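Local coordinates for hypothetical protein PH1897 (Pyrococcus horikoshii, PDB 1VDW) that probably hydrolyses fructose 1,6-bisphosphate to fructose 6-phosphate and phosphate with magnesium as cofactor, as a homodimer of the inositol monophosphatase superfamily, at residues Asn64-Glu69 with Asp78-Val83; Ala104-Lys109 with Ile226-Thr231; Val121-Glu126 with Ser133-Glu138. One frame throughout, in Å; residues are numbered along the deposited sequence. Where two conformers were deposited one is given.

Contact 1. Residues Asn64-Glu69 with Asp78-Val83; sequences NVVSEE and DYTVVV
With CG of Asn64 lying beside its own backbone N (chi1 -55°) and OG1 of Thr80 likewise turned to the backbone N (chi1 -57°), the amide and the hydroxyl meet over one face of a parallel strand pair. Strands 64-67 and 79-83 are neighbours in the large mixed sheet of the inositol monophosphatase fold. Asn64 ND2 donates to Thr80 OG1 over 3.2 Å, and the hydroxyl oxygen lies in the amide plane. The amide is held from outside as well: OD1 accepts from the backbone N of Gln75 and ND2 also donates to Ser77 O, which fixes the way round it sits.

The backbone ladder runs Asn64 N to Tyr79 O, Val81 N to Asn64 O, Val66 N to Val81 O and Val83 N to Val66 O. The last is nearly straight, 172° at the hydrogen, with the donor almost in line with the C=O bond.

Val66 shares the face of Asn64 and Thr80, and its CG2 touches Thr80 CG2 at 3.9 Å; helix 199-211 packs on this side through Thr200. On the other face CG2 of Val65 meets CG2 of Val81 at 3.7 Å, and helix 45-60 covers Val81 and Val83.

Past the strand end comes Glu68, a predicted magnesium ligand whose OE1 forms a salt bridge with Arg198. At this end water 1 ties the two segments together, accepting from Glu68 N at 3.0 Å and donating to Val83 O at 2.8 Å.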
loop_
_atom_site.group_PDB
_atom_site.type_symbol
_atom_site.label_atom_id
_atom_site.label_comp_id
_atom_site.label_asym_id
_atom_site.label_seq_id
_atom_site.Cartn_x
_atom_site.Cartn_y
_atom_site.Cartn_z
ATOM N N ASN A 64 30.475 -3.583 -12.323
ATOM C CA ASN A 64 29.772 -4.855 -12.449
ATOM C C ASN A 64 28.317 -4.570 -12.108
ATOM O O ASN A 64 28.030 -3.722 -11.263
ATOM C CB ASN A 64 30.334 -5.896 -11.475
ATOM C CG ASN A 64 31.831 -6.086 -11.620
ATOM O OD1 ASN A 64 32.356 -6.166 -12.732
ATOM N ND2 ASN A 64 32.526 -6.169 -10.491
ATOM N N VAL A 65 27.398 -5.267 -12.764
ATOM C CA VAL A 65 25.982 -5.045 -12.518
ATOM C C VAL A 65 25.218 -6.335 -12.292
ATOM O O VAL A 65 25.409 -7.321 -13.006
ATOM C CB VAL A 65 25.323 -4.303 -13.699
ATOM C CG1 VAL A 65 23.882 -3.953 -13.355
ATOM C CG2 VAL A 65 26.112 -3.050 -14.029
ATOM N N VAL A 66 24.349 -6.320 -11.291
ATOM C CA VAL A 66 23.523 -7.472 -10.976
ATOM C C VAL A 66 22.072 -7.011 -10.967
ATOM O O VAL A 66 21.697 -6.128 -10.196
ATOM C CB VAL A 66 23.868 -8.069 -9.593
ATOM C CG1 VAL A 66 23.021 -9.310 -9.337
ATOM C CG2 VAL A 66 25.347 -8.420 -9.530
ATOM N N SER A 67 21.271 -7.585 -11.854
ATOM C CA SER A 67 19.853 -7.256 -11.940
ATOM C C SER A 67 19.152 -8.567 -12.286
ATOM O O SER A 67 19.698 -9.393 -13.016
ATOM C CB SER A 67 19.609 -6.205 -13.026
ATOM O OG SER A 67 18.351 -5.574 -12.852
ATOM N N GLU A 68 17.948 -8.757 -11.762
ATOM C CA GLU A 68 17.209 -9.995 -11.989
ATOM C C GLU A 68 17.055 -10.436 -13.441
ATOM O O GLU A 68 17.356 -11.584 -13.776
ATOM C CB GLU A 68 15.826 -9.904 -11.337
ATOM C CG GLU A 68 15.011 -11.186 -11.455
ATOM C CD GLU A 68 13.780 -11.188 -10.567
ATOM O OE1 GLU A 68 13.006 -12.168 -10.631
ATOM O OE2 GLU A 68 13.588 -10.217 -9.805
ATOM N N GLU A 69 16.598 -9.534 -14.303
ATOM C CA GLU A 69 16.383 -9.871 -15.706
ATOM C C GLU A 69 17.641 -10.000 -16.563
ATOM O O GLU A 69 17.660 -10.766 -17.528
ATOM C CB GLU A 69 15.434 -8.855 -16.344
ATOM C CG GLU A 69 14.070 -8.788 -15.674
ATOM C CD GLU A 69 13.389 -10.144 -15.596
ATOM O OE1 GLU A 69 13.165 -10.763 -16.658
ATOM O OE2 GLU A 69 13.079 -10.591 -14.471
ATOM N N ASP A 78 36.005 -3.089 -9.707
ATOM C CA ASP A 78 36.177 -3.212 -8.269
ATOM C C ASP A 78 34.889 -2.773 -7.564
ATOM O O ASP A 78 34.806 -2.776 -6.337
ATOM C CB ASP A 78 37.380 -2.373 -7.807
ATOM C CG ASP A 78 37.346 -0.947 -8.333
ATOM O OD1 ASP A 78 36.880 -0.731 -9.472
ATOM O OD2 ASP A 78 37.810 -0.037 -7.610
ATOM N N TYR A 79 33.888 -2.413 -8.364
ATOM C CA TYR A 79 32.584 -1.983 -7.863
ATOM C C TYR A 79 31.472 -2.810 -8.490
ATOM O O TYR A 79 31.516 -3.125 -9.679
ATOM C CB TYR A 79 32.350 -0.508 -8.192
ATOM C CG TYR A 79 33.137 0.445 -7.330
ATOM C CD1 TYR A 79 32.689 0.797 -6.059
ATOM C CD2 TYR A 79 34.339 0.992 -7.782
ATOM C CE1 TYR A 79 33.418 1.672 -5.255
ATOM C CE2 TYR A 79 35.075 1.864 -6.987
ATOM C CZ TYR A 79 34.609 2.202 -5.727
ATOM O OH TYR A 79 35.332 3.069 -4.940
ATOM N N THR A 80 30.470 -3.149 -7.686
ATOM C CA THR A 80 29.331 -3.925 -8.161
ATOM C C THR A 80 28.047 -3.251 -7.701
ATOM O O THR A 80 27.925 -2.852 -6.546
ATOM C CB THR A 80 29.346 -5.362 -7.607
ATOM O OG1 THR A 80 30.579 -5.997 -7.962
ATOM C CG2 THR A 80 28.191 -6.171 -8.186
ATOM N N VAL A 81 27.099 -3.115 -8.616
ATOM C CA VAL A 81 25.825 -2.503 -8.285
ATOM C C VAL A 81 24.742 -3.579 -8.375
ATOM O O VAL A 81 24.658 -4.307 -9.366
ATOM C CB VAL A 81 25.516 -1.318 -9.239
ATOM C CG1 VAL A 81 26.651 -0.305 -9.185
ATOM C CG2 VAL A 81 25.309 -1.816 -10.659
ATOM N N VAL A 82 23.944 -3.692 -7.314
ATOM C CA VAL A 82 22.852 -4.667 -7.226
ATOM C C VAL A 82 21.589 -3.822 -7.294
ATOM O O VAL A 82 21.276 -3.076 -6.361
ATOM C CB VAL A 82 22.927 -5.441 -5.895
ATOM C CG1 VAL A 82 21.781 -6.432 -5.791
ATOM C CG2 VAL A 82 24.263 -6.169 -5.805
ATOM N N VAL A 83 20.853 -3.959 -8.390
ATOM C CA VAL A 83 19.698 -3.108 -8.612
ATOM C C VAL A 83 18.379 -3.736 -9.038
ATOM O O VAL A 83 18.331 -4.815 -9.627
ATOM C CB VAL A 83 20.087 -2.038 -9.676
ATOM C CG1 VAL A 83 20.482 -2.721 -10.972
ATOM C CG2 VAL A 83 18.941 -1.075 -9.913
HETATM O O HOH W 1 16.316 -6.535 -10.606
#

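Contact 2. Residues Ala104-Lys109 with Ile226-Thr231; sequences AIFHEK and ITFSAT
Phe228 presents its edge to Phe106 and one face to Lys109, and these two approaches define the contact. The Phe rings form a T-shaped pair, with planes at 77° and centroids 5.3 Å apart. CE1 of Phe228 is the atom that points in, sitting above the Phe106 ring but displaced toward its rim, 3.7 Å from Phe106 CG. CZ of Phe228, next to it on the same edge, lies 3.3 Å from the carbonyl oxygen of Glu108.

The Lys109 and Phe228 side chains approach from opposite directions. The lysine chain is bent at chi2 and chi3, and its ammonium group ends over the Phe228 ring. NZ stands 3.5 Å from the ring centroid and only 15° off the normal, a well-centred cation-pi contact. The same NZ makes a weak hydrogen bond to Ile226 O, and water 3 donates to that carbonyl oxygen at 2.7 Å. Water 2 accepts from Phe228 N at 2.9 Å and, weakly, from the lysine.

Ile226 meets the far end of the Phe106 ring: Ile226 CG2 lies 3.7 Å from Phe106 CZ. Behind it are Ile202 and Ala203 of helix 199-211, while Phe228 also rests on Thr80 and Val82 of strand 79-84. A serine in place of Phe228 would probably leave the Lys109 ammonium without its aromatic seat and open a gap beside the Phe106 ring.

The backbone turns sharply at Phe228, the centre of an inverse gamma turn, and Ser229 follows with an ST turn. An aromatic pair and a cation-pi contact thus fasten the loop between strands 215-217 and 234-239 to the end of strand 100-107, in the large mixed sheet of the inositol monophosphatase fold.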
loop_
_atom_site.group_PDB
_atom_site.type_symbol
_atom_site.label_atom_id
_atom_site.label_comp_id
_atom_site.label_asym_id
_atom_site.label_seq_id
_atom_site.Cartn_x
_atom_site.Cartn_y
_atom_site.Cartn_z
ATOM N N ALA A 104 21.972 -0.659 -4.780
ATOM C CA ALA A 104 22.971 -0.866 -3.733
ATOM C C ALA A 104 24.337 -0.933 -4.419
ATOM O O ALA A 104 24.515 -1.663 -5.396
ATOM C CB ALA A 104 22.695 -2.156 -2.979
ATOM N N ILE A 105 25.283 -0.152 -3.905
ATOM C CA ILE A 105 26.636 -0.077 -4.459
ATOM C C ILE A 105 27.638 -0.746 -3.537
ATOM O O ILE A 105 27.715 -0.430 -2.348
ATOM C CB ILE A 105 27.085 1.381 -4.637
ATOM C CG1 ILE A 105 26.005 2.182 -5.365
ATOM C CG2 ILE A 105 28.404 1.427 -5.398
ATOM C CD1 ILE A 105 25.768 1.761 -6.780
ATOM N N PHE A 106 28.434 -1.648 -4.096
ATOM C CA PHE A 106 29.422 -2.367 -3.303
ATOM C C PHE A 106 30.843 -2.119 -3.761
ATOM O O PHE A 106 31.140 -2.189 -4.957
ATOM C CB PHE A 106 29.141 -3.868 -3.368
ATOM C CG PHE A 106 27.863 -4.269 -2.697
ATOM C CD1 PHE A 106 27.866 -4.702 -1.377
ATOM C CD2 PHE A 106 26.645 -4.184 -3.373
ATOM C CE1 PHE A 106 26.684 -5.046 -0.739
ATOM C CE2 PHE A 106 25.454 -4.527 -2.738
ATOM C CZ PHE A 106 25.475 -4.959 -1.420
ATOM N N HIS A 107 31.714 -1.826 -2.806
ATOM C CA HIS A 107 33.112 -1.653 -3.119
ATOM C C HIS A 107 33.635 -3.043 -2.885
ATOM O O HIS A 107 34.025 -3.374 -1.772
ATOM C CB HIS A 107 33.823 -0.691 -2.176
ATOM C CG HIS A 107 35.260 -0.500 -2.552
ATOM N ND1 HIS A 107 36.180 0.132 -1.740
ATOM C CD2 HIS A 107 35.932 -0.901 -3.653
ATOM C CE1 HIS A 107 37.365 0.101 -2.339
ATOM N NE2 HIS A 107 37.242 -0.515 -3.489
ATOM N N GLU A 108 33.602 -3.853 -3.938
ATOM C CA GLU A 108 34.017 -5.243 -3.854
ATOM C C GLU A 108 32.869 -5.870 -3.094
ATOM O O GLU A 108 31.717 -5.623 -3.432
ATOM C CB GLU A 108 35.327 -5.389 -3.072
ATOM C CG GLU A 108 36.534 -4.751 -3.725
ATOM C CD GLU A 108 37.018 -5.532 -4.926
ATOM O OE1 GLU A 108 36.830 -6.766 -4.931
ATOM O OE2 GLU A 108 37.599 -4.916 -5.846
ATOM N N LYS A 109 33.170 -6.643 -2.056
ATOM C CA LYS A 109 32.117 -7.284 -1.270
ATOM C C LYS A 109 31.568 -6.393 -0.170
ATOM O O LYS A 109 30.753 -6.824 0.646
ATOM C CB LYS A 109 32.615 -8.594 -0.659
ATOM C CG LYS A 109 32.619 -9.743 -1.644
ATOM C CD LYS A 109 31.278 -9.856 -2.355
ATOM C CE LYS A 109 30.156 -10.336 -1.449
ATOM N NZ LYS A 109 28.849 -10.350 -2.182
ATOM N N ILE A 226 24.011 -10.158 1.569
ATOM C CA ILE A 226 23.671 -9.815 0.197
ATOM C C ILE A 226 24.725 -10.391 -0.738
ATOM O O ILE A 226 25.898 -10.029 -0.664
ATOM C CB ILE A 226 23.606 -8.284 -0.006
ATOM C CG1 ILE A 226 22.532 -7.683 0.905
ATOM C CG2 ILE A 226 23.314 -7.965 -1.465
ATOM C CD1 ILE A 226 21.145 -8.261 0.692
ATOM N N THR A 227 24.300 -11.299 -1.610
ATOM C CA THR A 227 25.208 -11.923 -2.564
ATOM C C THR A 227 24.978 -11.308 -3.935
ATOM O O THR A 227 23.924 -10.722 -4.192
ATOM C CB THR A 227 24.967 -13.438 -2.663
ATOM O OG1 THR A 227 23.649 -13.677 -3.171
ATOM C CG2 THR A 227 25.110 -14.093 -1.299
ATOM N N PHE A 228 25.961 -11.440 -4.819
ATOM C CA PHE A 228 25.841 -10.888 -6.160
ATOM C C PHE A 228 25.172 -11.882 -7.097
ATOM O O PHE A 228 25.725 -12.257 -8.133
ATOM C CB PHE A 228 27.218 -10.495 -6.699
ATOM C CG PHE A 228 27.923 -9.469 -5.860
ATOM C CD1 PHE A 228 27.224 -8.394 -5.317
ATOM C CD2 PHE A 228 29.288 -9.564 -5.623
ATOM C CE1 PHE A 228 27.876 -7.433 -4.551
ATOM C CE2 PHE A 228 29.947 -8.606 -4.859
ATOM C CZ PHE A 228 29.240 -7.540 -4.322
ATOM N N SER A 229 23.971 -12.301 -6.720
ATOM C CA SER A 229 23.197 -13.247 -7.507
ATOM C C SER A 229 21.823 -12.667 -7.815
ATOM O O SER A 229 21.266 -11.907 -7.022
ATOM C CB SER A 229 23.035 -14.563 -6.741
ATOM O OG SER A 229 22.195 -15.459 -7.444
ATOM N N ALA A 230 21.281 -13.026 -8.973
ATOM C CA ALA A 230 19.968 -12.545 -9.377
ATOM C C ALA A 230 18.979 -13.704 -9.405
ATOM O O ALA A 230 17.813 -13.526 -9.751
ATOM C CB ALA A 230 20.053 -11.898 -10.754
ATOM N N THR A 231 19.454 -14.888 -9.025
ATOM C CA THR A 231 18.622 -16.089 -9.022
ATOM C C THR A 231 18.402 -16.685 -7.631
ATOM O O THR A 231 17.419 -17.389 -7.399
ATOM C CB THR A 231 19.236 -17.176 -9.922
ATOM O OG1 THR A 231 20.554 -17.492 -9.460
ATOM C CG2 THR A 231 19.311 -16.690 -11.361
HETATM O O HOH W 2 28.264 -13.046 -4.294
HETATM O O HOH W 3 28.154 -8.873 0.321
#

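Contact 3. Residues Val121-Glu126 with Ser133-Glu138; sequences VERLYE and SYLNGE
The Tyr125 ring carries Leu135 CD1 over the centre of one face, 3.8 Å from the centroid and 5° off the normal, a CH-pi contact. That methyl also touches Arg123 CB at 3.6 Å, so it meets the ring and the root of the arginine chain on two adjoining sides. With CG of Leu135 swung away from its backbone N (chi1 171°), the isobutyl group lies alongside the tyrosine, both pointing the same way. The Arg123 guanidinium has Val121 CG2 over one face, offset toward the rim. Its NH1 forms a salt bridge with Glu118, and NH2 donates to Gly95 O of the second subunit. Glu118 accepts from Tyr125 OH too.

Segments 121-126 and 133-138 belong to the beta hairpin of strands 123-128 and 132-135, which run antiparallel. Tyr125 and Leu135 form a non-hydrogen-bonded pair; Glu126 and Tyr134 form a hydrogen-bonded one, N to O in both directions at 2.8 Å. At the start of strand 123-128, Glu122 and Arg123 both face Glu118 in a G1 beta bulge.

A type I' turn from Leu135 to Glu138 carries the chain into strand 138-140. Its Asn136 continues the pairing with Leu124, once through its backbone N and once through its side chain. Asn136 N donates to Leu124 O at 2.9 Å, while OD1 takes the N-H of Leu124 at 2.8 Å, the donor tilted 27° from the amide carbonyl plane. The amide thus stands in for a backbone carbonyl.

OE2 of Glu126 forms a salt bridge with Arg7 and OE1 a hydrogen bond with Tyr113 OH. Water 5 donates to Glu126 OE2 and Leu124 O and accepts from Gly137 N, all at 2.8 to 3.0 Å.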
loop_
_atom_site.group_PDB
_atom_site.type_symbol
_atom_site.label_atom_id
_atom_site.label_comp_id
_atom_site.label_asym_id
_atom_site.label_seq_id
_atom_site.Cartn_x
_atom_site.Cartn_y
_atom_site.Cartn_z
ATOM N N VAL A 121 5.886 10.147 -3.838
ATOM C CA VAL A 121 5.987 11.156 -2.792
ATOM C C VAL A 121 7.333 11.884 -2.820
ATOM O O VAL A 121 7.726 12.512 -1.846
ATOM C CB VAL A 121 5.738 10.547 -1.392
ATOM C CG1 VAL A 121 4.245 10.306 -1.200
ATOM C CG2 VAL A 121 6.511 9.244 -1.237
ATOM N N GLU A 122 8.027 11.789 -3.953
ATOM C CA GLU A 122 9.306 12.472 -4.153
ATOM C C GLU A 122 10.297 12.237 -3.025
ATOM O O GLU A 122 10.949 13.168 -2.554
ATOM C CB GLU A 122 9.057 13.974 -4.315
ATOM C CG GLU A 122 8.174 14.316 -5.511
ATOM C CD GLU A 122 7.813 15.789 -5.589
ATOM O OE1 GLU A 122 8.695 16.637 -5.354
ATOM O OE2 GLU A 122 6.642 16.101 -5.901
ATOM N N ARG A 123 10.427 10.987 -2.603
ATOM C CA ARG A 123 11.328 10.644 -1.512
ATOM C C ARG A 123 12.577 9.900 -1.925
ATOM O O ARG A 123 12.507 8.898 -2.643
ATOM C CB ARG A 123 10.614 9.776 -0.484
ATOM C CG ARG A 123 9.591 10.466 0.350
ATOM C CD ARG A 123 8.927 9.402 1.195
ATOM N NE ARG A 123 7.797 9.909 1.950
ATOM C CZ ARG A 123 6.861 9.141 2.499
ATOM N NH1 ARG A 123 6.908 7.810 2.381
ATOM N NH2 ARG A 123 5.870 9.710 3.169
ATOM N N LEU A 124 13.720 10.375 -1.452
ATOM C CA LEU A 124 14.974 9.697 -1.733
ATOM C C LEU A 124 15.550 9.187 -0.421
ATOM O O LEU A 124 15.940 9.980 0.439
ATOM C CB LEU A 124 15.994 10.629 -2.402
ATOM C CG LEU A 124 17.360 9.973 -2.669
ATOM C CD1 LEU A 124 17.193 8.810 -3.631
ATOM C CD2 LEU A 124 18.337 10.994 -3.244
ATOM N N TYR A 125 15.559 7.865 -0.255
ATOM C CA TYR A 125 16.126 7.237 0.933
ATOM C C TYR A 125 17.559 6.873 0.580
ATOM O O TYR A 125 17.818 6.327 -0.496
ATOM C CB TYR A 125 15.395 5.939 1.288
ATOM C CG TYR A 125 13.936 6.077 1.636
ATOM C CD1 TYR A 125 13.517 6.075 2.964
ATOM C CD2 TYR A 125 12.968 6.161 0.634
ATOM C CE1 TYR A 125 12.158 6.146 3.287
ATOM C CE2 TYR A 125 11.616 6.233 0.945
ATOM C CZ TYR A 125 11.222 6.224 2.268
ATOM O OH TYR A 125 9.877 6.278 2.571
ATOM N N GLU A 126 18.483 7.168 1.487
ATOM C CA GLU A 126 19.882 6.850 1.261
ATOM C C GLU A 126 20.476 6.158 2.473
ATOM O O GLU A 126 20.144 6.472 3.615
ATOM C CB GLU A 126 20.686 8.117 0.961
ATOM C CG GLU A 126 20.265 8.833 -0.304
ATOM C CD GLU A 126 21.048 10.110 -0.517
ATOM O OE1 GLU A 126 22.005 10.103 -1.323
ATOM O OE2 GLU A 126 20.710 11.114 0.138
ATOM N N SER A 133 21.570 6.652 7.741
ATOM C CA SER A 133 20.560 6.549 6.694
ATOM C C SER A 133 19.773 7.840 6.719
ATOM O O SER A 133 19.609 8.458 7.775
ATOM C CB SER A 133 19.651 5.347 6.921
ATOM O OG SER A 133 20.355 4.163 6.588
ATOM N N TYR A 134 19.282 8.241 5.551
ATOM C CA TYR A 134 18.580 9.506 5.413
ATOM C C TYR A 134 17.385 9.436 4.477
ATOM O O TYR A 134 17.292 8.547 3.629
ATOM C CB TYR A 134 19.554 10.552 4.846
ATOM C CG TYR A 134 20.834 10.698 5.631
ATOM C CD1 TYR A 134 20.967 11.693 6.596
ATOM C CD2 TYR A 134 21.895 9.808 5.445
ATOM C CE1 TYR A 134 22.121 11.799 7.363
ATOM C CE2 TYR A 134 23.054 9.904 6.209
ATOM C CZ TYR A 134 23.158 10.900 7.167
ATOM O OH TYR A 134 24.295 10.987 7.940
ATOM N N LEU A 135 16.474 10.387 4.656
ATOM C CA LEU A 135 15.309 10.550 3.794
ATOM C C LEU A 135 15.356 12.025 3.399
ATOM O O LEU A 135 15.218 12.909 4.251
ATOM C CB LEU A 135 13.998 10.253 4.525
ATOM C CG LEU A 135 12.749 10.628 3.712
ATOM C CD1 LEU A 135 12.755 9.937 2.357
ATOM C CD2 LEU A 135 11.507 10.249 4.494
ATOM N N ASN A 136 15.570 12.286 2.116
ATOM C CA ASN A 136 15.670 13.650 1.613
ATOM C C ASN A 136 16.690 14.463 2.405
ATOM O O ASN A 136 16.505 15.657 2.661
ATOM C CB ASN A 136 14.296 14.328 1.603
ATOM C CG ASN A 136 13.370 13.714 0.574
ATOM O OD1 ASN A 136 13.814 12.950 -0.282
ATOM N ND2 ASN A 136 12.087 14.048 0.640
ATOM N N GLY A 137 17.775 13.801 2.791
ATOM C CA GLY A 137 18.839 14.473 3.515
ATOM C C GLY A 137 18.706 14.549 5.023
ATOM O O GLY A 137 19.641 14.979 5.699
ATOM N N GLU A 138 17.558 14.147 5.556
ATOM C CA GLU A 138 17.333 14.180 6.999
ATOM C C GLU A 138 17.604 12.791 7.568
ATOM O O GLU A 138 17.139 11.793 7.023
ATOM C CB GLU A 138 15.890 14.579 7.306
ATOM C CG GLU A 138 15.379 15.826 6.583
ATOM C CD GLU A 138 16.173 17.078 6.903
ATOM O OE1 GLU A 138 16.591 17.237 8.069
ATOM O OE2 GLU A 138 16.362 17.915 5.993
HETATM O O HOH W 4 9.145 14.169 -0.080
HETATM O O HOH W 5 18.368 11.261 1.644
#

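All three contacts involve strands of one large mixed sheet. Contact 1 is buried core, parallel and rich in valine, flanked by helices 45-60 and 199-211, with one end at the predicted metal site. Contact 2 touches it directly, since strands 79-84 and 100-107 are neighbours, yet it is a surface contact without strand pairing, built from rings, an ammonium group and waters. Helix 199-211 is shared: it packs on Val66 and Val82 in the one and on Ile226 in the other. Contact 3, with its centre about 22 Å from either of the other two centres, is a partly buried antiparallel hairpin whose Arg123 reaches the second subunit and, with Tyr125 and Leu135, helix 175-184.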